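Local atomic coordinates of protein archease (Thermotoga maritima, PDB entry 1J5U), a protein that probably activates the tRNA-splicing ligase RtcB by promoting its guanylylation, and binds calcium. Residues I42-E46 with E47-L51. Residues are numbered along the deposited sequence; the frame is centred on the assembly and turned at random.
Sequences ILLEE and EGIVL
The methyl CD2 of L44 packs against the flank of I49, lying 4.0 Å from I49 CD1 and about as far from CB and CG2, so that one leucine branch meets the isoleucine at three carbons. The two side chains cross at about a right angle. Although the CB of L44 leaves its backbone directed away from 47-51, CG stands anti to the carbonyl carbon (chi1 -62°); CD1 continues the extended line, while CD2, the branch turned back beside CA, is the one that meets I49. Two backbone bonds close the turn: I49 N donates to L44 O (3.0 Å) and G48 N to E45 O. With G48 at positive phi (58°), this is the Schellman motif that ends helix 32-47 and turns the chain into strand 50-52. One residue earlier, E47 N keeps a helical bond to L43 O, 3.1 Å long. The E47 side chain passes beside the same carbonyl, its CG 3.3 Å from L43 O, and runs on extended beyond CG to a carboxylate whose OE2 accepts a hydrogen bond from I111 N; OE1 makes a long, weak ion pair with K106 NZ. I49 CD1 also approaches L43 O, at 3.9 Å. Around the turn, I80 of helix 66-81 touches both E47 and I49, while A85 of strand 84-92 packs on L44 and I49.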
loop_
_atom_site.group_PDB
_atom_site.type_symbol
_atom_site.label_atom_id
_atom_site.label_comp_id
_atom_site.label_asym_id
_atom_site.label_seq_id
_atom_site.Cartn_x
_atom_site.Cartn_y
_atom_site.Cartn_z
ATOM N N ILE A 42 5.349 3.195 -1.901
ATOM C CA ILE A 42 5.892 1.844 -2.002
ATOM C C ILE A 42 5.303 1.087 -3.197
ATOM O O ILE A 42 6.047 0.489 -3.989
ATOM C CB ILE A 42 5.625 1.028 -0.694
ATOM C CG1 ILE A 42 6.473 1.592 0.466
ATOM C CG2 ILE A 42 5.945 -0.467 -0.925
ATOM C CD1 ILE A 42 6.206 0.927 1.817
ATOM N N LEU A 43 3.970 1.121 -3.328
ATOM C CA LEU A 43 3.279 0.443 -4.423
ATOM C C LEU A 43 3.761 0.904 -5.809
ATOM O O LEU A 43 4.050 0.077 -6.687
ATOM C CB LEU A 43 1.739 0.644 -4.294
ATOM C CG LEU A 43 1.047 -0.014 -3.085
ATOM C CD1 LEU A 43 -0.458 0.309 -3.112
ATOM C CD2 LEU A 43 1.256 -1.548 -3.118
ATOM N N LEU A 44 3.862 2.214 -6.001
ATOM C CA LEU A 44 4.311 2.795 -7.274
ATOM C C LEU A 44 5.779 2.465 -7.585
ATOM O O LEU A 44 6.138 2.120 -8.717
ATOM C CB LEU A 44 4.169 4.317 -7.232
ATOM C CG LEU A 44 2.738 4.835 -7.056
ATOM C CD1 LEU A 44 2.732 6.357 -6.960
ATOM C CD2 LEU A 44 1.912 4.366 -8.233
ATOM N N GLU A 45 6.614 2.590 -6.567
ATOM C CA GLU A 45 8.041 2.328 -6.707
ATOM C C GLU A 45 8.347 0.846 -6.910
ATOM O O GLU A 45 9.069 0.476 -7.836
ATOM C CB GLU A 45 8.767 2.852 -5.464
ATOM C CG GLU A 45 10.161 2.272 -5.236
ATOM C CD GLU A 45 10.662 2.567 -3.828
ATOM O OE1 GLU A 45 10.699 3.757 -3.459
ATOM O OE2 GLU A 45 11.009 1.611 -3.098
ATOM N N GLU A 46 7.777 0.002 -6.055
ATOM C CA GLU A 46 8.011 -1.432 -6.118
ATOM C C GLU A 46 7.512 -2.033 -7.430
ATOM O O GLU A 46 8.164 -2.909 -8.026
ATOM C CB GLU A 46 7.334 -2.094 -4.908
ATOM C CG GLU A 46 7.513 -3.581 -4.776
ATOM C CD GLU A 46 8.965 -3.994 -4.753
ATOM O OE1 GLU A 46 9.788 -3.309 -4.109
ATOM O OE2 GLU A 46 9.278 -5.018 -5.374
ATOM N N GLU A 47 6.360 -1.559 -7.898
ATOM C CA GLU A 47 5.797 -2.062 -9.146
ATOM C C GLU A 47 6.299 -1.338 -10.396
ATOM O O GLU A 47 5.982 -1.740 -11.509
ATOM C CB GLU A 47 4.276 -1.998 -9.095
ATOM C CG GLU A 47 3.668 -2.886 -8.015
ATOM C CD GLU A 47 2.243 -3.263 -8.348
ATOM O OE1 GLU A 47 1.593 -2.490 -9.085
ATOM O OE2 GLU A 47 1.763 -4.313 -7.880
ATOM N N GLY A 48 7.090 -0.294 -10.204
ATOM C CA GLY A 48 7.626 0.477 -11.317
ATOM C C GLY A 48 6.525 1.042 -12.200
ATOM O O GLY A 48 6.635 1.081 -13.431
ATOM N N ILE A 49 5.447 1.488 -11.560
ATOM C CA ILE A 49 4.300 2.022 -12.271
ATOM C C ILE A 49 4.571 3.356 -12.945
ATOM O O ILE A 49 5.161 4.254 -12.360
ATOM C CB ILE A 49 3.085 2.153 -11.294
ATOM C CG1 ILE A 49 2.631 0.759 -10.887
ATOM C CG2 ILE A 49 1.931 2.928 -11.946
ATOM C CD1 ILE A 49 1.652 0.713 -9.719
ATOM N N VAL A 50 4.156 3.461 -14.199
ATOM C CA VAL A 50 4.301 4.703 -14.956
ATOM C C VAL A 50 2.851 5.120 -15.175
ATOM O O VAL A 50 2.015 4.309 -15.588
ATOM C CB VAL A 50 5.018 4.486 -16.321
ATOM C CG1 VAL A 50 5.164 5.819 -17.056
ATOM C CG2 VAL A 50 6.399 3.883 -16.094
ATOM N N LEU A 51 2.547 6.377 -14.889
ATOM C CA LEU A 51 1.171 6.848 -14.997
ATOM C C LEU A 51 0.752 7.600 -16.254
ATOM O O LEU A 51 1.535 8.335 -16.844
ATOM C CB LEU A 51 0.847 7.735 -13.787
ATOM C CG LEU A 51 1.046 7.147 -12.387
ATOM C CD1 LEU A 51 0.755 8.215 -11.348
ATOM C CD2 LEU A 51 0.130 5.960 -12.200
#